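Local coordinates for putative CRISPR-associated endoribonuclease-like protein Cas6 (Pyrococcus furiosus, PDB 3UFC) that binds crRNA and, as a Cas6-family paralogue, probably takes part in CRISPR-based defence against mobile genetic elements, at residues 16-21 and 102-107; 59-64 and 71-76. One frame throughout, in Å; residues are numbered along the deposited sequence.

Contact 1 (16-21 and 102-107); sequences PVIPFN and FKIGDV
Val107 is the hub of this contact, and its two methyls are shared out between neighbours on 16-21. CG1 meets the ring of Pro16, coming within 3.6 Å of Pro16 CB, and the two side chains cross at about a right angle. CG2 turns to Ile18, where Val107 CG2 lies 3.7 Å from Ile18 CG2. With chi1 of Ile18 at 63°, its CG2 branch stands beside its own backbone N, the position from which it reaches the valine. The second apolar patch belongs to Ile104: its CG2 sits 3.8 Å from Ile18 CB and also faces Pro19 CD, while the end of its side chain leads away from 16-21; Ile104 also packs on Phe109 of strand 107-116.

Two further approaches involve backbone. Val107 CG2 rests 3.5 Å from the carbonyl oxygen Val17 O, although the Val17 side chain itself points away. The Pro19 ring lies over the bare alpha carbon of the turn, with Pro19 CD 3.9 Å from Gly105 CA.

The two segments exchange no hydrogen bonds; the turn is tied internally and to helix 23-37. Ile104 and Val107 are joined by reciprocal backbone bonds, Ile104 N to Val107 O at 2.8 Å being one of them. Gly105 N is held by the Glu25 carboxylate, from that helix.

Ile104-Val107 is a type II' beta turn with Gly105 (phi 66°) second in it, the classic closure of a beta hairpin with a two-residue loop. That hairpin joins strands 101-104 and 107-116 at the edge of the ferredoxin-like sheet, and its tip leans on the short strand 17-18.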
ATOM      1  N   PRO A  16      -5.887   3.610  22.965  1.00 46.46           N
ATOM      2  CA  PRO A  16      -6.708   2.521  22.435  1.00 44.84           C
ATOM      3  C   PRO A  16      -5.868   1.387  21.857  1.00 41.85           C
ATOM      4  O   PRO A  16      -4.676   1.547  21.593  1.00 40.98           O
ATOM      5  CB  PRO A  16      -7.540   3.219  21.366  1.00 45.03           C
ATOM      6  CG  PRO A  16      -6.561   4.189  20.803  1.00 45.32           C
ATOM      7  CD  PRO A  16      -5.903   4.765  22.047  1.00 46.41           C
ATOM      8  N   VAL A  17      -6.501   0.235  21.676  1.00 40.62           N
ATOM      9  CA  VAL A  17      -5.834  -0.922  21.104  1.00 38.63           C
ATOM     10  C   VAL A  17      -6.604  -1.281  19.841  1.00 37.26           C
ATOM     11  O   VAL A  17      -7.785  -1.611  19.902  1.00 36.46           O
ATOM     12  CB  VAL A  17      -5.851  -2.131  22.069  1.00 40.28           C
ATOM     13  CG1 VAL A  17      -5.116  -3.308  21.440  1.00 39.33           C
ATOM     14  CG2 VAL A  17      -5.197  -1.753  23.390  1.00 40.24           C
ATOM     15  N   ILE A  18      -5.943  -1.186  18.694  1.00 35.51           N
ATOM     16  CA  ILE A  18      -6.591  -1.514  17.431  1.00 34.65           C
ATOM     17  C   ILE A  18      -6.153  -2.905  16.990  1.00 32.85           C
ATOM     18  O   ILE A  18      -5.051  -3.347  17.308  1.00 32.99           O
ATOM     19  CB  ILE A  18      -6.209  -0.519  16.303  1.00 33.88           C
ATOM     20  CG1 ILE A  18      -4.704  -0.592  16.027  1.00 33.51           C
ATOM     21  CG2 ILE A  18      -6.629   0.886  16.686  1.00 33.66           C
ATOM     22  CD1 ILE A  18      -4.242   0.257  14.841  1.00 34.45           C
ATOM     23  N   PRO A  19      -7.018  -3.619  16.262  1.00 32.50           N
ATOM     24  CA  PRO A  19      -6.646  -4.961  15.803  1.00 33.93           C
ATOM     25  C   PRO A  19      -5.525  -4.851  14.769  1.00 33.84           C
ATOM     26  O   PRO A  19      -5.358  -3.798  14.146  1.00 33.46           O
ATOM     27  CB  PRO A  19      -7.949  -5.493  15.213  1.00 34.06           C
ATOM     28  CG  PRO A  19      -8.629  -4.245  14.716  1.00 34.63           C
ATOM     29  CD  PRO A  19      -8.388  -3.273  15.847  1.00 32.42           C
ATOM     30  N   PHE A  20      -4.752  -5.919  14.593  1.00 33.72           N
ATOM     31  CA  PHE A  20      -3.659  -5.897  13.623  1.00 34.88           C
ATOM     32  C   PHE A  20      -4.156  -5.933  12.176  1.00 33.11           C
ATOM     33  O   PHE A  20      -3.592  -5.272  11.306  1.00 33.55           O
ATOM     34  CB  PHE A  20      -2.719  -7.103  13.778  1.00 38.45           C
ATOM     35  CG  PHE A  20      -2.169  -7.308  15.158  1.00 43.60           C
ATOM     36  CD1 PHE A  20      -2.772  -8.211  16.034  1.00 46.62           C
ATOM     37  CD2 PHE A  20      -0.999  -6.669  15.557  1.00 46.48           C
ATOM     38  CE1 PHE A  20      -2.214  -8.484  17.283  1.00 47.05           C
ATOM     39  CE2 PHE A  20      -0.432  -6.932  16.806  1.00 47.36           C
ATOM     40  CZ  PHE A  20      -1.040  -7.843  17.668  1.00 47.87           C
ATOM     41  N   ASN A  21      -5.203  -6.718  11.929  1.00 31.52           N
ATOM     42  CA  ASN A  21      -5.742  -6.920  10.580  1.00 31.07           C
ATOM     43  C   ASN A  21      -6.893  -6.006  10.167  1.00 30.19           C
ATOM     44  O   ASN A  21      -8.019  -6.466   9.975  1.00 31.18           O
ATOM     45  CB  ASN A  21      -6.185  -8.382  10.454  1.00 33.02           C
ATOM     46  CG  ASN A  21      -5.144  -9.349  10.986  1.00 33.13           C
ATOM     47  OD1 ASN A  21      -4.075  -9.515  10.403  1.00 34.24           O
ATOM     48  ND2 ASN A  21      -5.449  -9.984  12.114  1.00 37.84           N
ATOM     49  N   PHE A 102     -13.058   7.576  10.809  1.00 37.23           N
ATOM     50  CA  PHE A 102     -12.672   6.213  10.455  1.00 37.00           C
ATOM     51  C   PHE A 102     -12.846   5.294  11.654  1.00 37.74           C
ATOM     52  O   PHE A 102     -12.570   5.675  12.791  1.00 36.68           O
ATOM     53  CB  PHE A 102     -11.213   6.141   9.984  1.00 35.59           C
ATOM     54  CG  PHE A 102     -11.008   6.581   8.561  1.00 35.37           C
ATOM     55  CD1 PHE A 102     -10.605   7.882   8.269  1.00 36.23           C
ATOM     56  CD2 PHE A 102     -11.229   5.694   7.509  1.00 31.95           C
ATOM     57  CE1 PHE A 102     -10.425   8.295   6.944  1.00 35.29           C
ATOM     58  CE2 PHE A 102     -11.052   6.093   6.189  1.00 32.22           C
ATOM     59  CZ  PHE A 102     -10.649   7.397   5.903  1.00 34.24           C
ATOM     60  N   LYS A 103     -13.304   4.076  11.384  1.00 38.18           N
ATOM     61  CA  LYS A 103     -13.515   3.079  12.420  1.00 38.78           C
ATOM     62  C   LYS A 103     -12.587   1.895  12.163  1.00 38.13           C
ATOM     63  O   LYS A 103     -12.651   1.264  11.110  1.00 38.07           O
ATOM     64  CB  LYS A 103     -14.975   2.618  12.394  1.00 42.24           C
ATOM     65  CG  LYS A 103     -15.362   1.640  13.488  1.00 47.62           C
ATOM     66  CD  LYS A 103     -15.304   2.289  14.863  1.00 51.63           C
ATOM     67  CE  LYS A 103     -15.931   1.386  15.917  1.00 53.23           C
ATOM     68  NZ  LYS A 103     -15.865   1.985  17.281  1.00 55.61           N
ATOM     69  N   ILE A 104     -11.702   1.618  13.115  1.00 37.44           N
ATOM     70  CA  ILE A 104     -10.772   0.500  13.003  1.00 37.61           C
ATOM     71  C   ILE A 104     -11.079  -0.392  14.201  1.00 38.95           C
ATOM     72  O   ILE A 104     -10.714  -0.071  15.335  1.00 36.56           O
ATOM     73  CB  ILE A 104      -9.288   0.967  13.061  1.00 37.73           C
ATOM     74  CG1 ILE A 104      -8.920   1.760  11.800  1.00 38.55           C
ATOM     75  CG2 ILE A 104      -8.367  -0.236  13.165  1.00 37.59           C
ATOM     76  CD1 ILE A 104      -9.642   3.079  11.654  1.00 42.98           C
ATOM     77  N   GLY A 105     -11.760  -1.506  13.949  1.00 39.87           N
ATOM     78  CA  GLY A 105     -12.129  -2.382  15.044  1.00 40.96           C
ATOM     79  C   GLY A 105     -13.125  -1.608  15.890  1.00 41.39           C
ATOM     80  O   GLY A 105     -14.126  -1.116  15.371  1.00 40.87           O
ATOM     81  N   ASP A 106     -12.852  -1.478  17.182  1.00 42.53           N
ATOM     82  CA  ASP A 106     -13.749  -0.741  18.069  1.00 44.58           C
ATOM     83  C   ASP A 106     -13.191   0.641  18.378  1.00 43.72           C
ATOM     84  O   ASP A 106     -13.684   1.331  19.269  1.00 44.60           O
ATOM     85  CB  ASP A 106     -13.952  -1.510  19.376  1.00 47.70           C
ATOM     86  CG  ASP A 106     -14.583  -2.869  19.158  1.00 50.95           C
ATOM     87  OD1 ASP A 106     -15.727  -2.918  18.658  1.00 53.23           O
ATOM     88  OD2 ASP A 106     -13.933  -3.887  19.481  1.00 53.63           O
ATOM     89  N   VAL A 107     -12.164   1.042  17.638  1.00 40.99           N
ATOM     90  CA  VAL A 107     -11.538   2.338  17.849  1.00 39.07           C
ATOM     91  C   VAL A 107     -11.916   3.339  16.761  1.00 38.34           C
ATOM     92  O   VAL A 107     -11.782   3.059  15.567  1.00 37.27           O
ATOM     93  CB  VAL A 107      -9.999   2.204  17.888  1.00 39.44           C
ATOM     94  CG1 VAL A 107      -9.360   3.545  18.237  1.00 38.38           C
ATOM     95  CG2 VAL A 107      -9.604   1.145  18.902  1.00 39.53           C
TER

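Contact 2 (59-64 and 71-76); sequences IRKREI and KILSDD
Glu63 and Lys71 face each other as an antiparallel hydrogen-bonded pair, and their backbones are bonded twice: Lys71 N gives to Glu63 O at 2.8 Å, and Glu63 N gives to Lys71 O. Both side chains start with CG anti to N (chi1 -176°), stay extended and run side by side off the same face. Their charged ends stop short of a salt bridge; one water closes the gap, donating to Glu63 OE2 and accepting from Lys71 NZ at 2.9 Å.

Arg62 and Ile72 make the non-hydrogen-bonded pair, where Arg62 CA offers a CA-H...O contact to Lys71 O. Ile72 turns its side chain to the other face and packs against Ile59, Ile59 CD1 to Ile72 CG1 being 3.9 Å. Leu73 extends the pairing by donating from N to Lys61 O at 2.9 Å. Its CD1 meets Glu63 CB and its CB touches Lys61 CG, where the side chains cross at a slant.

At the far end Arg60 N points almost straight at Asp76 O, 3.2 Å away. The extended Arg60 chain slides its methylenes past the carboxylate, with Arg60 CD 3.2 Å from Asp76 OD2, but Arg60 NE stays 4.4 Å from Asp76 OD2, too far for a salt bridge, and the guanidinium stands nearly perpendicular (88°). Asp76 OD1 salt-bridges Lys8, its stronger partner. Ser74 OG accepts from Asp76 N at 3.0 Å, an ST turn just before strand 77-83.

Arg62-Ile72 and Glu63-Lys71 belong to the antiparallel beta hairpin 62-65/69-72, inserted in the chain between 53-59 and 77-83, neighbouring strands of the five-stranded sheet.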
ATOM      1  N   ILE A  59       2.225   4.537  13.419  1.00 31.35           N
ATOM      2  CA  ILE A  59       2.113   5.054  14.778  1.00 34.65           C
ATOM      3  C   ILE A  59       3.499   5.294  15.386  1.00 36.82           C
ATOM      4  O   ILE A  59       4.282   4.361  15.555  1.00 36.50           O
ATOM      5  CB  ILE A  59       1.322   4.051  15.638  1.00 34.21           C
ATOM      6  CG1 ILE A  59      -0.020   3.753  14.958  1.00 33.06           C
ATOM      7  CG2 ILE A  59       1.096   4.612  17.031  1.00 36.39           C
ATOM      8  CD1 ILE A  59      -0.722   2.519  15.468  1.00 32.87           C
ATOM      9  N   ARG A  60       3.795   6.550  15.711  1.00 40.55           N
ATOM     10  CA  ARG A  60       5.095   6.919  16.274  1.00 43.98           C
ATOM     11  C   ARG A  60       5.497   6.096  17.500  1.00 44.95           C
ATOM     12  O   ARG A  60       6.631   5.623  17.590  1.00 44.46           O
ATOM     13  CB  ARG A  60       5.110   8.407  16.631  1.00 47.37           C
ATOM     14  CG  ARG A  60       6.447   8.901  17.171  1.00 53.25           C
ATOM     15  CD  ARG A  60       6.360  10.354  17.605  1.00 58.28           C
ATOM     16  NE  ARG A  60       7.577  10.799  18.278  1.00 62.83           N
ATOM     17  CZ  ARG A  60       7.729  12.000  18.830  1.00 64.71           C
ATOM     18  NH1 ARG A  60       6.738  12.880  18.787  1.00 65.44           N
ATOM     19  NH2 ARG A  60       8.869  12.318  19.430  1.00 66.10           N
ATOM     20  N   LYS A  61       4.574   5.937  18.443  1.00 45.67           N
ATOM     21  CA  LYS A  61       4.845   5.163  19.649  1.00 48.45           C
ATOM     22  C   LYS A  61       3.743   4.127  19.830  1.00 48.86           C
ATOM     23  O   LYS A  61       2.594   4.465  20.122  1.00 47.85           O
ATOM     24  CB  LYS A  61       4.919   6.081  20.870  1.00 49.88           C
ATOM     25  CG  LYS A  61       5.578   5.431  22.073  1.00 53.02           C
ATOM     26  CD  LYS A  61       5.802   6.433  23.193  1.00 56.99           C
ATOM     27  CE  LYS A  61       6.672   5.836  24.289  1.00 59.11           C
ATOM     28  NZ  LYS A  61       8.010   5.438  23.758  1.00 60.87           N
ATOM     29  N   ARG A  62       4.108   2.862  19.656  1.00 49.95           N
ATOM     30  CA  ARG A  62       3.161   1.761  19.752  1.00 52.22           C
ATOM     31  C   ARG A  62       3.685   0.605  20.594  1.00 53.03           C
ATOM     32  O   ARG A  62       4.879   0.513  20.876  1.00 52.94           O
ATOM     33  CB  ARG A  62       2.855   1.236  18.351  1.00 52.71           C
ATOM     34  CG  ARG A  62       4.123   0.988  17.542  1.00 54.73           C
ATOM     35  CD  ARG A  62       4.008  -0.219  16.631  1.00 57.00           C
ATOM     36  NE  ARG A  62       3.072  -0.014  15.532  1.00 59.73           N
ATOM     37  CZ  ARG A  62       2.794  -0.938  14.619  1.00 59.96           C
ATOM     38  NH1 ARG A  62       3.381  -2.125  14.679  1.00 60.56           N
ATOM     39  NH2 ARG A  62       1.933  -0.677  13.648  1.00 60.41           N
ATOM     40  N   GLU A  63       2.775  -0.283  20.978  1.00 54.75           N
ATOM     41  CA  GLU A  63       3.123  -1.459  21.760  1.00 56.73           C
ATOM     42  C   GLU A  63       2.294  -2.640  21.265  1.00 56.80           C
ATOM     43  O   GLU A  63       1.063  -2.584  21.252  1.00 56.11           O
ATOM     44  CB  GLU A  63       2.851  -1.220  23.247  1.00 58.66           C
ATOM     45  CG  GLU A  63       3.290  -2.373  24.139  1.00 62.52           C
ATOM     46  CD  GLU A  63       3.038  -2.112  25.613  1.00 64.71           C
ATOM     47  OE1 GLU A  63       3.368  -2.995  26.433  1.00 66.04           O
ATOM     48  OE2 GLU A  63       2.511  -1.030  25.953  1.00 66.02           O
ATOM     49  N   ILE A  64       2.975  -3.701  20.845  1.00 57.52           N
ATOM     50  CA  ILE A  64       2.294  -4.892  20.355  1.00 58.37           C
ATOM     51  C   ILE A  64       1.786  -5.727  21.526  1.00 59.60           C
ATOM     52  O   ILE A  64       2.569  -6.188  22.357  1.00 59.38           O
ATOM     53  CB  ILE A  64       3.235  -5.775  19.502  1.00 58.47           C
ATOM     54  CG1 ILE A  64       3.729  -4.998  18.279  1.00 58.31           C
ATOM     55  CG2 ILE A  64       2.509  -7.042  19.071  1.00 58.34           C
ATOM     56  CD1 ILE A  64       2.628  -4.564  17.335  1.00 59.24           C
ATOM     57  N   LYS A  71      -1.318  -1.322  20.538  1.00 43.58           N
ATOM     58  CA  LYS A  71      -1.687  -0.326  21.537  1.00 43.23           C
ATOM     59  C   LYS A  71      -1.056   1.008  21.162  1.00 41.62           C
ATOM     60  O   LYS A  71       0.167   1.137  21.104  1.00 41.27           O
ATOM     61  CB  LYS A  71      -1.215  -0.750  22.927  1.00 44.27           C
ATOM     62  CG  LYS A  71      -1.646   0.206  24.029  1.00 47.45           C
ATOM     63  CD  LYS A  71      -1.157  -0.257  25.392  1.00 49.39           C
ATOM     64  CE  LYS A  71      -1.598   0.697  26.490  1.00 51.24           C
ATOM     65  NZ  LYS A  71      -1.159   0.228  27.837  1.00 52.00           N
ATOM     66  N   ILE A  72      -1.906   1.994  20.899  1.00 42.18           N
ATOM     67  CA  ILE A  72      -1.460   3.329  20.513  1.00 41.32           C
ATOM     68  C   ILE A  72      -1.032   4.145  21.730  1.00 42.47           C
ATOM     69  O   ILE A  72      -1.846   4.445  22.602  1.00 43.00           O
ATOM     70  CB  ILE A  72      -2.589   4.073  19.774  1.00 39.91           C
ATOM     71  CG1 ILE A  72      -2.963   3.299  18.509  1.00 38.59           C
ATOM     72  CG2 ILE A  72      -2.151   5.493  19.437  1.00 40.50           C
ATOM     73  CD1 ILE A  72      -4.190   3.818  17.806  1.00 40.61           C
ATOM     74  N   LEU A  73       0.246   4.507  21.780  1.00 42.97           N
ATOM     75  CA  LEU A  73       0.783   5.280  22.894  1.00 45.03           C
ATOM     76  C   LEU A  73       1.132   6.705  22.476  1.00 46.00           C
ATOM     77  O   LEU A  73       1.958   7.359  23.115  1.00 47.70           O
ATOM     78  CB  LEU A  73       2.039   4.600  23.448  1.00 45.46           C
ATOM     79  CG  LEU A  73       1.926   3.139  23.893  1.00 45.50           C
ATOM     80  CD1 LEU A  73       3.300   2.636  24.297  1.00 46.49           C
ATOM     81  CD2 LEU A  73       0.946   3.011  25.046  1.00 45.56           C
ATOM     82  N   SER A  74       0.505   7.185  21.407  1.00 45.40           N
ATOM     83  CA  SER A  74       0.771   8.531  20.915  1.00 44.67           C
ATOM     84  C   SER A  74      -0.320   9.038  19.979  1.00 43.05           C
ATOM     85  O   SER A  74      -1.018   8.251  19.341  1.00 42.09           O
ATOM     86  CB  SER A  74       2.113   8.556  20.182  1.00 46.53           C
ATOM     87  OG  SER A  74       2.315   9.795  19.528  1.00 50.53           O
ATOM     88  N   ASP A  75      -0.454  10.359  19.900  1.00 41.36           N
ATOM     89  CA  ASP A  75      -1.442  10.985  19.026  1.00 41.11           C
ATOM     90  C   ASP A  75      -0.845  11.245  17.648  1.00 40.10           C
ATOM     91  O   ASP A  75      -1.531  11.716  16.747  1.00 41.97           O
ATOM     92  CB  ASP A  75      -1.923  12.307  19.632  1.00 41.62           C
ATOM     93  CG  ASP A  75      -2.955  12.107  20.722  1.00 41.53           C
ATOM     94  OD1 ASP A  75      -3.124  13.019  21.555  1.00 41.82           O
ATOM     95  OD2 ASP A  75      -3.608  11.042  20.738  1.00 42.23           O
ATOM     96  N   ASP A  76       0.440  10.943  17.497  1.00 39.92           N
ATOM     97  CA  ASP A  76       1.137  11.138  16.229  1.00 40.28           C
ATOM     98  C   ASP A  76       0.925   9.880  15.383  1.00 38.62           C
ATOM     99  O   ASP A  76       1.715   8.930  15.433  1.00 36.58           O
ATOM    100  CB  ASP A  76       2.624  11.380  16.500  1.00 43.44           C
ATOM    101  CG  ASP A  76       3.404  11.703  15.247  1.00 47.01           C
ATOM    102  OD1 ASP A  76       2.886  12.454  14.394  1.00 49.18           O
ATOM    103  OD2 ASP A  76       4.548  11.217  15.124  1.00 50.09           O
TER
HETATM  104  O   HOH W   1       0.247  -2.248  27.598  1.00 71.55           O

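Overall arrangement
Contact 2 is nested within the chain loop that contact 1 closes, and their centres lie 12 Å apart. They meet in one small antiparallel sheet: strand 69-72 runs down the middle, flanked by 62-65 on one side and 17-18 on the other. The seam is a probable hydrogen bond from Ile72 N to Pro16 O, 2.9 Å, backed by packing of Ile18 CG2 on Ile72 CD1 at 4.0 Å and of Phe20 CE2 on Ile64 CG2 at 3.7 Å. Strand 17-18 thus connects the exposed hairpin to the turn at 104-107, on the edge of the larger five-stranded sheet. Both contacts read as structural packing within the N-terminal Cas6 family region.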